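Local coordinates for periplasmic protein TorT (Vibrio parahaemolyticus, PDB 3O1I), which probably binds a small ligand, trimethylamine N-oxide by analogy with other TorT proteins, in the periplasm and relays its presence to the sensor kinase TorS, at residues R39-G44 with A57-W62; G119-K124 with P275-L280; I139-G144 with T156-A161; R188-G193 with S210-A215. All blocks are in the same frame, centred on the assembly; numbering follows the deposited sequence.

The contacts sample both lobes of a type I periplasmic binding fold. Contact 1 belongs to the five-stranded lobe; contacts 3 and 4 belong to the four-stranded one, and contact 2 joins that lobe to the late chain segment 275-280. Contacts 1 and 3 pair a strand with the helix that follows it, but their centres are about 36 Å apart, on opposite sides of the chain's centre. Contacts 2 and 3 touch: Ala-161 CB lies 3.2 Å from Tyr-120 O. Contact 4 touches contact 3 from another direction, with Val-189 CG1 3.9 Å from Ala-140 CB. In this family the ligand is held in the cleft between the lobes.

Contact 1. Residues R39-G44 with A57-W62; sequences RVLEAG and ALCTQW
Arg-39 passes slantwise over the indole of Trp-62, and its chain can be followed outward across the ring. CB sits over the six-membered ring, 4.1 Å from its centroid and 23° off the ring normal, which meets the geometry of a CH-pi contact. The chain then stays extended, with CG anti to the backbone N (chi1 -167°), and this carries it over the ring toward the pyrrole side. CD passes above the same ring system near its rim, 3.9 Å from Trp-62 CE2. At the tip, the guanidinium stands almost perpendicular to the indole, the planes 88° apart, and turns an edge to it. The approach of Arg-39 NH1 to Trp-62 NE1, 3.1 Å, joins two donors and is therefore not a hydrogen bond; this pair is held by the aliphatic part of the arginine.

Strand 39-42 and helix 57-62 run nearly antiparallel, with 10.3 Å between their axes, as expected where a strand of a beta-alpha-beta unit leads into its covering helix. Here the unit goes on to the parallel strand 66-69, with strand 7-12 lying between the two in the sheet.

Two residues along the strand, Leu-41 points to the same side and sends CD1 against the side chains on the helix's near face. It meets Leu-58 CD2 at 3.4 Å, the two leucine chains set roughly perpendicular, and it lies 4.2 Å from Cys-59 SG. That sulfur is fixed by its disulfide to Cys-9 on strand 7-12. Lys-7 adds a cation-pi interaction with Trp-62 and hydrogen-bonds to its carbonyl O.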
loop_
_atom_site.group_PDB
_atom_site.type_symbol
_atom_site.label_atom_id
_atom_site.label_comp_id
_atom_site.label_asym_id
_atom_site.label_seq_id
_atom_site.Cartn_x
_atom_site.Cartn_y
_atom_site.Cartn_z
ATOM N N ARG D 39 -9.407 31.634 0.624
ATOM C CA ARG D 39 -8.531 30.499 0.856
ATOM C C ARG D 39 -9.432 29.284 0.852
ATOM O O ARG D 39 -10.559 29.329 1.348
ATOM C CB ARG D 39 -7.817 30.626 2.204
ATOM C CG ARG D 39 -6.646 29.656 2.401
ATOM C CD ARG D 39 -5.702 30.188 3.479
ATOM N NE ARG D 39 -4.507 29.372 3.683
ATOM C CZ ARG D 39 -3.475 29.747 4.437
ATOM N NH1 ARG D 39 -3.490 30.922 5.054
ATOM N NH2 ARG D 39 -2.425 28.949 4.579
ATOM N N VAL D 40 -8.926 28.198 0.286
ATOM C CA VAL D 40 -9.690 26.968 0.183
ATOM C C VAL D 40 -9.144 25.787 0.987
ATOM O O VAL D 40 -7.970 25.428 0.873
ATOM C CB VAL D 40 -9.807 26.563 -1.295
ATOM C CG1 VAL D 40 -10.899 27.374 -1.962
ATOM C CG2 VAL D 40 -8.470 26.809 -2.003
ATOM N N LEU D 41 -10.009 25.194 1.805
ATOM C CA LEU D 41 -9.647 24.035 2.620
ATOM C C LEU D 41 -10.618 22.906 2.302
ATOM O O LEU D 41 -11.825 23.034 2.535
ATOM C CB LEU D 41 -9.747 24.347 4.117
ATOM C CG LEU D 41 -8.997 25.541 4.702
ATOM C CD1 LEU D 41 -9.089 25.435 6.226
ATOM C CD2 LEU D 41 -7.538 25.569 4.233
ATOM N N GLU D 42 -10.095 21.800 1.780
ATOM C CA GLU D 42 -10.942 20.670 1.432
ATOM C C GLU D 42 -10.769 19.550 2.446
ATOM O O GLU D 42 -9.647 19.138 2.748
ATOM C CB GLU D 42 -10.615 20.197 0.010
ATOM C CG GLU D 42 -9.242 19.584 -0.163
ATOM C CD GLU D 42 -9.284 18.070 -0.139
ATOM O OE1 GLU D 42 -8.199 17.451 -0.174
ATOM O OE2 GLU D 42 -10.400 17.497 -0.095
ATOM N N ALA D 43 -11.891 19.066 2.966
ATOM C CA ALA D 43 -11.912 18.013 3.975
ATOM C C ALA D 43 -11.328 16.670 3.544
ATOM O O ALA D 43 -11.286 15.717 4.341
ATOM C CB ALA D 43 -13.332 17.808 4.459
ATOM N N GLY D 44 -10.890 16.586 2.291
ATOM C CA GLY D 44 -10.322 15.350 1.786
ATOM C C GLY D 44 -11.292 14.187 1.635
ATOM O O GLY D 44 -10.886 13.116 1.198
ATOM N N ALA D 57 -12.772 25.311 12.116
ATOM C CA ALA D 57 -12.207 26.035 13.249
ATOM C C ALA D 57 -10.914 26.708 12.794
ATOM O O ALA D 57 -10.519 27.739 13.327
ATOM C CB ALA D 57 -11.927 25.071 14.401
ATOM N N LEU D 58 -10.254 26.112 11.806
ATOM C CA LEU D 58 -9.023 26.669 11.275
ATOM C C LEU D 58 -9.360 27.944 10.534
ATOM O O LEU D 58 -8.611 28.919 10.580
ATOM C CB LEU D 58 -8.345 25.690 10.317
ATOM C CG LEU D 58 -7.261 26.305 9.425
ATOM C CD1 LEU D 58 -6.184 26.976 10.263
ATOM C CD2 LEU D 58 -6.659 25.219 8.561
ATOM N N CYS D 59 -10.492 27.937 9.840
ATOM C CA CYS D 59 -10.904 29.121 9.101
ATOM C C CYS D 59 -10.990 30.307 10.054
ATOM O O CYS D 59 -10.390 31.357 9.811
ATOM C CB CYS D 59 -12.260 28.895 8.427
ATOM S SG CYS D 59 -12.215 28.132 6.765
ATOM N N THR D 60 -11.730 30.127 11.146
ATOM C CA THR D 60 -11.900 31.180 12.143
ATOM C C THR D 60 -10.543 31.718 12.612
ATOM O O THR D 60 -10.300 32.927 12.551
ATOM C CB THR D 60 -12.705 30.668 13.372
ATOM O OG1 THR D 60 -11.921 29.721 14.115
ATOM C CG2 THR D 60 -13.993 29.997 12.914
ATOM N N GLN D 61 -9.668 30.819 13.070
ATOM C CA GLN D 61 -8.336 31.191 13.547
ATOM C C GLN D 61 -7.632 32.043 12.501
ATOM O O GLN D 61 -6.868 32.945 12.828
ATOM C CB GLN D 61 -7.499 29.936 13.845
ATOM C CG GLN D 61 -8.199 28.917 14.749
ATOM C CD GLN D 61 -7.324 27.722 15.118
ATOM O OE1 GLN D 61 -6.667 27.122 14.264
ATOM N NE2 GLN D 61 -7.331 27.362 16.397
ATOM N N TRP D 62 -7.899 31.753 11.234
ATOM C CA TRP D 62 -7.295 32.504 10.141
ATOM C C TRP D 62 -7.937 33.884 10.079
ATOM O O TRP D 62 -7.429 34.797 9.421
ATOM C CB TRP D 62 -7.515 31.775 8.818
ATOM C CG TRP D 62 -6.832 32.412 7.646
ATOM C CD1 TRP D 62 -5.487 32.599 7.478
ATOM C CD2 TRP D 62 -7.457 32.893 6.451
ATOM N NE1 TRP D 62 -5.236 33.162 6.247
ATOM C CE2 TRP D 62 -6.426 33.353 5.597
ATOM C CE3 TRP D 62 -8.789 32.979 6.018
ATOM C CZ2 TRP D 62 -6.687 33.891 4.331
ATOM C CZ3 TRP D 62 -9.047 33.515 4.760
ATOM C CH2 TRP D 62 -7.997 33.964 3.931
#

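Contact 2. Residues G119-K124 with P275-L280; sequences GYEAGK and PIIKPL
Lys-278 NZ donates to Pro-279 O over 2.7 Å, meeting the carbonyl at a C=O...N angle of 157°, and the same ammonium group also reaches Thr-284 O. These bonds tie the carbonyl of Pro-279 and the Thr-284 backbone to one ammonium group. The ring of this proline lies next to the side chain of Glu-121 on helix 116-127; the model places the carboxylate implausibly close to it, so only their neighbourhood is secure.

Glu-121 has a partner of its own one turn further along the helix. Lys-124 NZ forms a salt bridge with OE2 at 2.9 Å, arriving nearly in line with the C-O bond. The glutamate chain bends at chi2 (-62°), and its aliphatic part does the apolar packing: CG lies 4.0 Å from Ile-277 CG2, the two chains running alongside but oppositely directed. Pro-245 touches both Glu-121 and Ile-277.

Strand 278-280 pairs antiparallel with strand 244-246, and a backbone hydrogen bond joins Lys-278 to Thr-246. Following helix 249-263 and approaching helix 116-127 of the four-stranded lobe, segment 275-280 is consistent with one of the interlobe crossovers of a type I periplasmic binding protein.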
loop_
_atom_site.group_PDB
_atom_site.type_symbol
_atom_site.label_atom_id
_atom_site.label_comp_id
_atom_site.label_asym_id
_atom_site.label_seq_id
_atom_site.Cartn_x
_atom_site.Cartn_y
_atom_site.Cartn_z
ATOM N N GLY D 119 -33.127 15.119 -12.082
ATOM C CA GLY D 119 -33.678 13.819 -12.394
ATOM C C GLY D 119 -34.840 14.027 -13.344
ATOM O O GLY D 119 -35.062 13.242 -14.272
ATOM N N TYR D 120 -35.586 15.105 -13.116
ATOM C CA TYR D 120 -36.722 15.426 -13.968
ATOM C C TYR D 120 -36.206 15.709 -15.371
ATOM O O TYR D 120 -36.668 15.126 -16.347
ATOM C CB TYR D 120 -37.463 16.658 -13.447
ATOM C CG TYR D 120 -38.833 16.828 -14.072
ATOM C CD1 TYR D 120 -39.959 16.230 -13.500
ATOM C CD2 TYR D 120 -38.996 17.545 -15.266
ATOM C CE1 TYR D 120 -41.212 16.338 -14.100
ATOM C CE2 TYR D 120 -40.244 17.658 -15.872
ATOM C CZ TYR D 120 -41.345 17.051 -15.284
ATOM O OH TYR D 120 -42.580 17.151 -15.882
ATOM N N GLU D 121 -35.238 16.605 -15.470
ATOM C CA GLU D 121 -34.681 16.929 -16.766
ATOM C C GLU D 121 -34.218 15.685 -17.510
ATOM O O GLU D 121 -34.259 15.641 -18.738
ATOM C CB GLU D 121 -33.511 17.899 -16.620
ATOM C CG GLU D 121 -33.841 19.336 -17.011
ATOM C CD GLU D 121 -34.233 19.477 -18.475
ATOM O OE1 GLU D 121 -33.448 19.053 -19.355
ATOM O OE2 GLU D 121 -35.328 20.017 -18.745
ATOM N N ALA D 122 -33.791 14.669 -16.766
ATOM C CA ALA D 122 -33.303 13.432 -17.368
ATOM C C ALA D 122 -34.437 12.522 -17.823
ATOM O O ALA D 122 -34.385 11.948 -18.914
ATOM C CB ALA D 122 -32.416 12.700 -16.384
ATOM N N GLY D 123 -35.452 12.387 -16.973
ATOM C CA GLY D 123 -36.594 11.558 -17.310
ATOM C C GLY D 123 -37.409 12.191 -18.430
ATOM O O GLY D 123 -37.980 11.496 -19.277
ATOM N N LYS D 124 -37.458 13.521 -18.434
ATOM C CA LYS D 124 -38.194 14.268 -19.447
ATOM C C LYS D 124 -37.592 13.982 -20.820
ATOM O O LYS D 124 -38.316 13.889 -21.804
ATOM C CB LYS D 124 -38.129 15.775 -19.144
ATOM C CG LYS D 124 -39.359 16.576 -19.566
ATOM C CD LYS D 124 -39.296 18.034 -19.086
ATOM C CE LYS D 124 -38.158 18.821 -19.747
ATOM N NZ LYS D 124 -38.124 20.263 -19.331
ATOM N N PRO D 275 -28.525 28.555 -9.817
ATOM C CA PRO D 275 -28.545 28.694 -11.276
ATOM C C PRO D 275 -29.665 27.874 -11.903
ATOM O O PRO D 275 -30.328 27.070 -11.231
ATOM C CB PRO D 275 -27.166 28.184 -11.700
ATOM C CG PRO D 275 -26.330 28.379 -10.487
ATOM C CD PRO D 275 -27.267 27.927 -9.392
ATOM N N ILE D 276 -29.872 28.080 -13.196
ATOM C CA ILE D 276 -30.921 27.364 -13.897
ATOM C C ILE D 276 -30.337 26.192 -14.665
ATOM O O ILE D 276 -29.410 26.353 -15.465
ATOM C CB ILE D 276 -31.687 28.304 -14.870
ATOM C CG1 ILE D 276 -32.705 27.495 -15.685
ATOM C CG2 ILE D 276 -30.693 29.053 -15.757
ATOM C CD1 ILE D 276 -33.619 28.329 -16.564
ATOM N N ILE D 277 -30.895 25.014 -14.406
ATOM C CA ILE D 277 -30.460 23.774 -15.040
ATOM C C ILE D 277 -30.702 23.796 -16.549
ATOM O O ILE D 277 -31.810 24.074 -17.002
ATOM C CB ILE D 277 -31.196 22.579 -14.400
ATOM C CG1 ILE D 277 -30.804 22.477 -12.924
ATOM C CG2 ILE D 277 -30.876 21.296 -15.143
ATOM C CD1 ILE D 277 -31.867 21.858 -12.064
ATOM N N LYS D 278 -29.662 23.503 -17.323
ATOM C CA LYS D 278 -29.769 23.509 -18.776
ATOM C C LYS D 278 -29.606 22.115 -19.410
ATOM O O LYS D 278 -28.644 21.404 -19.124
ATOM C CB LYS D 278 -28.723 24.456 -19.369
ATOM C CG LYS D 278 -28.825 24.591 -20.875
ATOM C CD LYS D 278 -27.462 24.721 -21.527
ATOM C CE LYS D 278 -27.573 24.805 -23.055
ATOM N NZ LYS D 278 -28.136 23.577 -23.707
ATOM N N PRO D 279 -30.553 21.711 -20.283
ATOM C CA PRO D 279 -30.536 20.414 -20.977
ATOM C C PRO D 279 -29.408 20.364 -21.996
ATOM O O PRO D 279 -29.242 21.307 -22.768
ATOM C CB PRO D 279 -31.895 20.371 -21.666
ATOM C CG PRO D 279 -32.749 21.243 -20.819
ATOM C CD PRO D 279 -31.835 22.393 -20.516
ATOM N N LEU D 280 -28.640 19.277 -22.000
ATOM C CA LEU D 280 -27.533 19.121 -22.947
ATOM C C LEU D 280 -27.642 17.844 -23.775
ATOM O O LEU D 280 -28.054 16.795 -23.270
ATOM C CB LEU D 280 -26.183 19.115 -22.221
ATOM C CG LEU D 280 -25.492 20.431 -21.856
ATOM C CD1 LEU D 280 -24.160 20.126 -21.175
ATOM C CD2 LEU D 280 -25.252 21.255 -23.103
#

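Contact 3. Residues I139-G144 with T156-A161; sequences IALLLG and TGFYEA
Phe-158 and Ile-139 reach toward each other, one from the helix and one from the strand, in the tightly packed part of this contact. The helix residue sets its ring out toward the sheet by placing CG anti to the backbone N (chi1 175°). The isoleucine extends in return: its CG1 branch is likewise anti to the backbone N, and CD1 comes within 3.9 Å of Phe-158 CZ. The methyl meets the ring obliquely. Leu-141, two residues along the strand and pointing to the same side, approaches differently, laying CD2 over one face of that ring at 4.4 Å from CE2. Phe-158 is therefore bordered by two aliphatic side chains from successive inward-facing positions of one strand, and all three residues are buried.

The other side of the contact is thinner. Leu-141 sends its second methyl, CD1, to Tyr-159 CE1 at 4.2 Å, again obliquely, and this tyrosine is exposed to solvent. Its CB does not point at the strand, but the ring swings back toward it, so Tyr-159 closes the solvent side with a single methyl-ring contact, while the buried packing lies at Phe-158. The interface is wholly apolar.

The axes lie 12.3 Å apart, a spacing bridged by these long side chains, and run at 164°, almost antiparallel. That is the geometry of strand and helix in the beta-alpha-beta unit formed by strand 137-142, helix 152-163 and strand 167-172. Ile-169 of the last strand touches Ile-139, Leu-141 and Tyr-159, Val-199 of strand 197-200 borders both strand residues, and Leu-126 of helix 116-127 packs on Ile-139.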
loop_
_atom_site.group_PDB
_atom_site.type_symbol
_atom_site.label_atom_id
_atom_site.label_comp_id
_atom_site.label_asym_id
_atom_site.label_seq_id
_atom_site.Cartn_x
_atom_site.Cartn_y
_atom_site.Cartn_z
ATOM N N ILE D 139 -35.373 0.333 -18.940
ATOM C CA ILE D 139 -34.241 1.158 -18.543
ATOM C C ILE D 139 -33.608 0.674 -17.227
ATOM O O ILE D 139 -34.265 0.020 -16.409
ATOM C CB ILE D 139 -34.704 2.639 -18.409
ATOM C CG1 ILE D 139 -33.494 3.561 -18.270
ATOM C CG2 ILE D 139 -35.649 2.787 -17.209
ATOM C CD1 ILE D 139 -33.852 5.009 -17.994
ATOM N N ALA D 140 -32.331 0.997 -17.032
ATOM C CA ALA D 140 -31.605 0.595 -15.826
ATOM C C ALA D 140 -31.102 1.796 -15.036
ATOM O O ALA D 140 -30.400 2.639 -15.581
ATOM C CB ALA D 140 -30.430 -0.297 -16.205
ATOM N N LEU D 141 -31.436 1.850 -13.747
ATOM C CA LEU D 141 -31.033 2.961 -12.879
ATOM C C LEU D 141 -29.776 2.751 -12.043
ATOM O O LEU D 141 -29.769 1.935 -11.142
ATOM C CB LEU D 141 -32.187 3.333 -11.933
ATOM C CG LEU D 141 -33.262 4.296 -12.455
ATOM C CD1 LEU D 141 -34.445 4.348 -11.488
ATOM C CD2 LEU D 141 -32.643 5.673 -12.621
ATOM N N LEU D 142 -28.719 3.500 -12.339
ATOM C CA LEU D 142 -27.474 3.405 -11.579
ATOM C C LEU D 142 -27.123 4.793 -11.049
ATOM O O LEU D 142 -26.137 5.407 -11.455
ATOM C CB LEU D 142 -26.333 2.878 -12.453
ATOM C CG LEU D 142 -26.553 1.533 -13.154
ATOM C CD1 LEU D 142 -25.256 1.128 -13.831
ATOM C CD2 LEU D 142 -26.997 0.469 -12.166
ATOM N N LEU D 143 -27.942 5.268 -10.121
ATOM C CA LEU D 143 -27.795 6.589 -9.532
ATOM C C LEU D 143 -26.604 6.777 -8.608
ATOM O O LEU D 143 -25.777 7.658 -8.834
ATOM C CB LEU D 143 -29.088 6.949 -8.806
ATOM C CG LEU D 143 -30.288 6.875 -9.757
ATOM C CD1 LEU D 143 -31.584 7.159 -9.002
ATOM C CD2 LEU D 143 -30.071 7.861 -10.903
ATOM N N GLY D 144 -26.514 5.962 -7.564
ATOM C CA GLY D 144 -25.399 6.090 -6.644
ATOM C C GLY D 144 -25.675 5.426 -5.313
ATOM O O GLY D 144 -26.419 4.446 -5.258
ATOM N N THR D 156 -37.479 10.744 -7.176
ATOM C CA THR D 156 -38.806 11.322 -7.366
ATOM C C THR D 156 -38.797 12.310 -8.530
ATOM O O THR D 156 -39.765 12.404 -9.276
ATOM C CB THR D 156 -39.304 12.021 -6.080
ATOM O OG1 THR D 156 -39.457 11.044 -5.041
ATOM C CG2 THR D 156 -40.649 12.700 -6.323
ATOM N N GLY D 157 -37.696 13.038 -8.678
ATOM C CA GLY D 157 -37.574 13.973 -9.781
ATOM C C GLY D 157 -37.646 13.176 -11.071
ATOM O O GLY D 157 -38.514 13.417 -11.905
ATOM N N PHE D 158 -36.740 12.212 -11.227
ATOM C CA PHE D 158 -36.711 11.356 -12.411
ATOM C C PHE D 158 -38.035 10.629 -12.569
ATOM O O PHE D 158 -38.603 10.581 -13.657
ATOM C CB PHE D 158 -35.606 10.304 -12.301
ATOM C CG PHE D 158 -35.597 9.316 -13.437
ATOM C CD1 PHE D 158 -34.935 9.609 -14.630
ATOM C CD2 PHE D 158 -36.294 8.112 -13.334
ATOM C CE1 PHE D 158 -34.964 8.722 -15.697
ATOM C CE2 PHE D 158 -36.331 7.219 -14.396
ATOM C CZ PHE D 158 -35.668 7.525 -15.581
ATOM N N TYR D 159 -38.514 10.047 -11.477
ATOM C CA TYR D 159 -39.765 9.308 -11.501
ATOM C C TYR D 159 -40.927 10.085 -12.111
ATOM O O TYR D 159 -41.616 9.570 -12.991
ATOM C CB TYR D 159 -40.125 8.830 -10.091
ATOM C CG TYR D 159 -39.761 7.382 -9.850
ATOM C CD1 TYR D 159 -38.432 6.955 -9.900
ATOM C CD2 TYR D 159 -40.748 6.424 -9.618
ATOM C CE1 TYR D 159 -38.095 5.606 -9.726
ATOM C CE2 TYR D 159 -40.423 5.072 -9.445
ATOM C CZ TYR D 159 -39.095 4.672 -9.501
ATOM O OH TYR D 159 -38.778 3.341 -9.335
ATOM N N GLU D 160 -41.139 11.320 -11.663
ATOM C CA GLU D 160 -42.235 12.140 -12.177
ATOM C C GLU D 160 -42.183 12.307 -13.683
ATOM O O GLU D 160 -43.105 11.918 -14.392
ATOM C CB GLU D 160 -42.225 13.525 -11.531
ATOM C CG GLU D 160 -42.514 13.544 -10.032
ATOM C CD GLU D 160 -43.791 12.803 -9.650
ATOM O OE1 GLU D 160 -44.748 12.787 -10.459
ATOM O OE2 GLU D 160 -43.839 12.251 -8.527
ATOM N N ALA D 161 -41.098 12.892 -14.168
ATOM C CA ALA D 161 -40.924 13.124 -15.593
ATOM C C ALA D 161 -41.046 11.866 -16.452
ATOM O O ALA D 161 -41.199 11.962 -17.667
ATOM C CB ALA D 161 -39.575 13.779 -15.839
#

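Contact 4. Residues R188-G193 with S210-A215; sequences RVIDMG and SELRSA
Ile-190 reaches across to Leu-212 and Glu-211 with a single methyl, CD1, which touches both partners. CD1 lies 3.9 Å from Leu-212 CD2, and the same leucine methyl is 4.1 Å from Ile-190 CG1, so the leucine lies against the outer two carbons of the isoleucine. On the other partner, Ile-190 CD1 meets Glu-211 CB at 3.9 Å and comes 3.8 Å from Glu-211 O. This is van der Waals packing against the helix backbone as well as a side chain. All three residues are buried, and the nearest CA atoms of the two segments, those of Ile-190 and Leu-212, are 7.8 Å apart.

The torsions explain the reach. Ile-190 has CG1 anti to its carbonyl carbon (chi1 -58°), and chi2 of 176° extends CD1 away from its own helix. The CB of Leu-212 does not aim at that helix, but its end bends closer.

In the next shell, the carboxylate of Glu-211 binds back to the helix that carries Ile-190: OE2 makes a salt bridge with Arg-183 NE, and OE1 accepts from Gln-187 NE2. These polar ties would help hold CB against the isoleucine. Lys-217 also touches Ile-190, and Ile-221 packs on Leu-212. On the same helix as Leu-212, Arg-213 forms a salt bridge with an acidic side chain of another protein chain.

Helices 179-192 and 202-214 are successive beta-alpha-beta crossover helices of the four-stranded parallel lobe, preceding and following strand 197-200 in the chain, and they pack here near their C-terminal ends. Helix 179-192 also rests on strand 137-142, where Val-189 meets Leu-142.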
loop_
_atom_site.group_PDB
_atom_site.type_symbol
_atom_site.label_atom_id
_atom_site.label_comp_id
_atom_site.label_asym_id
_atom_site.label_seq_id
_atom_site.Cartn_x
_atom_site.Cartn_y
_atom_site.Cartn_z
ATOM N N ARG D 188 -22.963 -5.848 -14.639
ATOM C CA ARG D 188 -24.105 -6.673 -14.282
ATOM C C ARG D 188 -25.265 -6.282 -15.184
ATOM O O ARG D 188 -26.025 -7.132 -15.634
ATOM C CB ARG D 188 -24.492 -6.455 -12.817
ATOM C CG ARG D 188 -25.546 -7.442 -12.307
ATOM C CD ARG D 188 -26.087 -7.075 -10.923
ATOM N NE ARG D 188 -25.033 -6.748 -9.961
ATOM C CZ ARG D 188 -25.239 -6.511 -8.667
ATOM N NH1 ARG D 188 -26.465 -6.567 -8.159
ATOM N NH2 ARG D 188 -24.217 -6.204 -7.881
ATOM N N VAL D 189 -25.390 -4.986 -15.450
ATOM C CA VAL D 189 -26.458 -4.475 -16.301
ATOM C C VAL D 189 -26.359 -5.023 -17.719
ATOM O O VAL D 189 -27.326 -5.575 -18.251
ATOM C CB VAL D 189 -26.437 -2.932 -16.345
ATOM C CG1 VAL D 189 -27.375 -2.404 -17.440
ATOM C CG2 VAL D 189 -26.847 -2.391 -14.983
ATOM N N ILE D 190 -25.185 -4.876 -18.324
ATOM C CA ILE D 190 -24.963 -5.360 -19.680
ATOM C C ILE D 190 -25.315 -6.844 -19.791
ATOM O O ILE D 190 -25.817 -7.297 -20.820
ATOM C CB ILE D 190 -23.500 -5.140 -20.106
ATOM C CG1 ILE D 190 -23.150 -3.654 -20.006
ATOM C CG2 ILE D 190 -23.307 -5.586 -21.536
ATOM C CD1 ILE D 190 -21.696 -3.338 -20.307
ATOM N N ASP D 191 -25.069 -7.593 -18.720
ATOM C CA ASP D 191 -25.361 -9.024 -18.694
ATOM C C ASP D 191 -26.844 -9.374 -18.639
ATOM O O ASP D 191 -27.249 -10.428 -19.128
ATOM C CB ASP D 191 -24.645 -9.686 -17.516
ATOM C CG ASP D 191 -23.153 -9.794 -17.734
ATOM O OD1 ASP D 191 -22.745 -10.465 -18.704
ATOM O OD2 ASP D 191 -22.389 -9.208 -16.942
ATOM N N MET D 192 -27.654 -8.509 -18.038
ATOM C CA MET D 192 -29.086 -8.764 -17.954
ATOM C C MET D 192 -29.610 -9.063 -19.347
ATOM O O MET D 192 -29.979 -10.196 -19.637
ATOM C CB MET D 192 -29.832 -7.554 -17.395
ATOM C CG MET D 192 -29.588 -7.255 -15.934
ATOM S SD MET D 192 -30.627 -5.872 -15.452
ATOM C CE MET D 192 -29.551 -4.537 -15.753
ATOM N N GLY D 193 -29.644 -8.041 -20.201
ATOM C CA GLY D 193 -30.117 -8.226 -21.563
ATOM C C GLY D 193 -31.213 -7.285 -22.042
ATOM O O GLY D 193 -31.103 -6.717 -23.129
ATOM N N SER D 210 -16.873 3.090 -21.282
ATOM C CA SER D 210 -15.802 2.151 -21.595
ATOM C C SER D 210 -16.288 0.717 -21.618
ATOM O O SER D 210 -15.788 -0.107 -22.386
ATOM C CB SER D 210 -14.663 2.282 -20.599
ATOM O OG SER D 210 -13.898 3.430 -20.890
ATOM N N GLU D 211 -17.273 0.424 -20.778
ATOM C CA GLU D 211 -17.803 -0.921 -20.699
ATOM C C GLU D 211 -18.617 -1.315 -21.908
ATOM O O GLU D 211 -18.572 -2.462 -22.320
ATOM C CB GLU D 211 -18.611 -1.099 -19.409
ATOM C CG GLU D 211 -17.734 -1.098 -18.146
ATOM C CD GLU D 211 -16.622 -2.146 -18.201
ATOM O OE1 GLU D 211 -16.949 -3.346 -18.205
ATOM O OE2 GLU D 211 -15.426 -1.779 -18.247
ATOM N N LEU D 212 -19.342 -0.365 -22.493
ATOM C CA LEU D 212 -20.164 -0.653 -23.674
ATOM C C LEU D 212 -19.302 -0.864 -24.903
ATOM O O LEU D 212 -19.680 -1.604 -25.805
ATOM C CB LEU D 212 -21.178 0.467 -23.936
ATOM C CG LEU D 212 -22.422 0.461 -23.027
ATOM C CD1 LEU D 212 -23.399 1.535 -23.486
ATOM C CD2 LEU D 212 -23.103 -0.905 -23.058
ATOM N N ARG D 213 -18.144 -0.214 -24.936
ATOM C CA ARG D 213 -17.215 -0.369 -26.048
ATOM C C ARG D 213 -16.544 -1.731 -25.866
ATOM O O ARG D 213 -16.625 -2.609 -26.727
ATOM C CB ARG D 213 -16.166 0.731 -26.003
ATOM C CG ARG D 213 -15.185 0.710 -27.131
ATOM C CD ARG D 213 -13.857 1.223 -26.637
ATOM N NE ARG D 213 -12.988 1.695 -27.706
ATOM C CZ ARG D 213 -13.168 2.837 -28.369
ATOM N NH1 ARG D 213 -14.193 3.635 -28.082
ATOM N NH2 ARG D 213 -12.304 3.189 -29.309
ATOM N N SER D 214 -15.895 -1.908 -24.722
ATOM C CA SER D 214 -15.220 -3.158 -24.410
ATOM C C SER D 214 -16.118 -4.386 -24.606
ATOM O O SER D 214 -15.623 -5.506 -24.678
ATOM C CB SER D 214 -14.706 -3.114 -22.969
ATOM O OG SER D 214 -14.155 -4.356 -22.578
ATOM N N ALA D 215 -17.428 -4.173 -24.700
ATOM C CA ALA D 215 -18.378 -5.270 -24.878
ATOM C C ALA D 215 -19.221 -5.139 -26.153
ATOM O O ALA D 215 -20.286 -5.750 -26.268
ATOM C CB ALA D 215 -19.290 -5.354 -23.670
#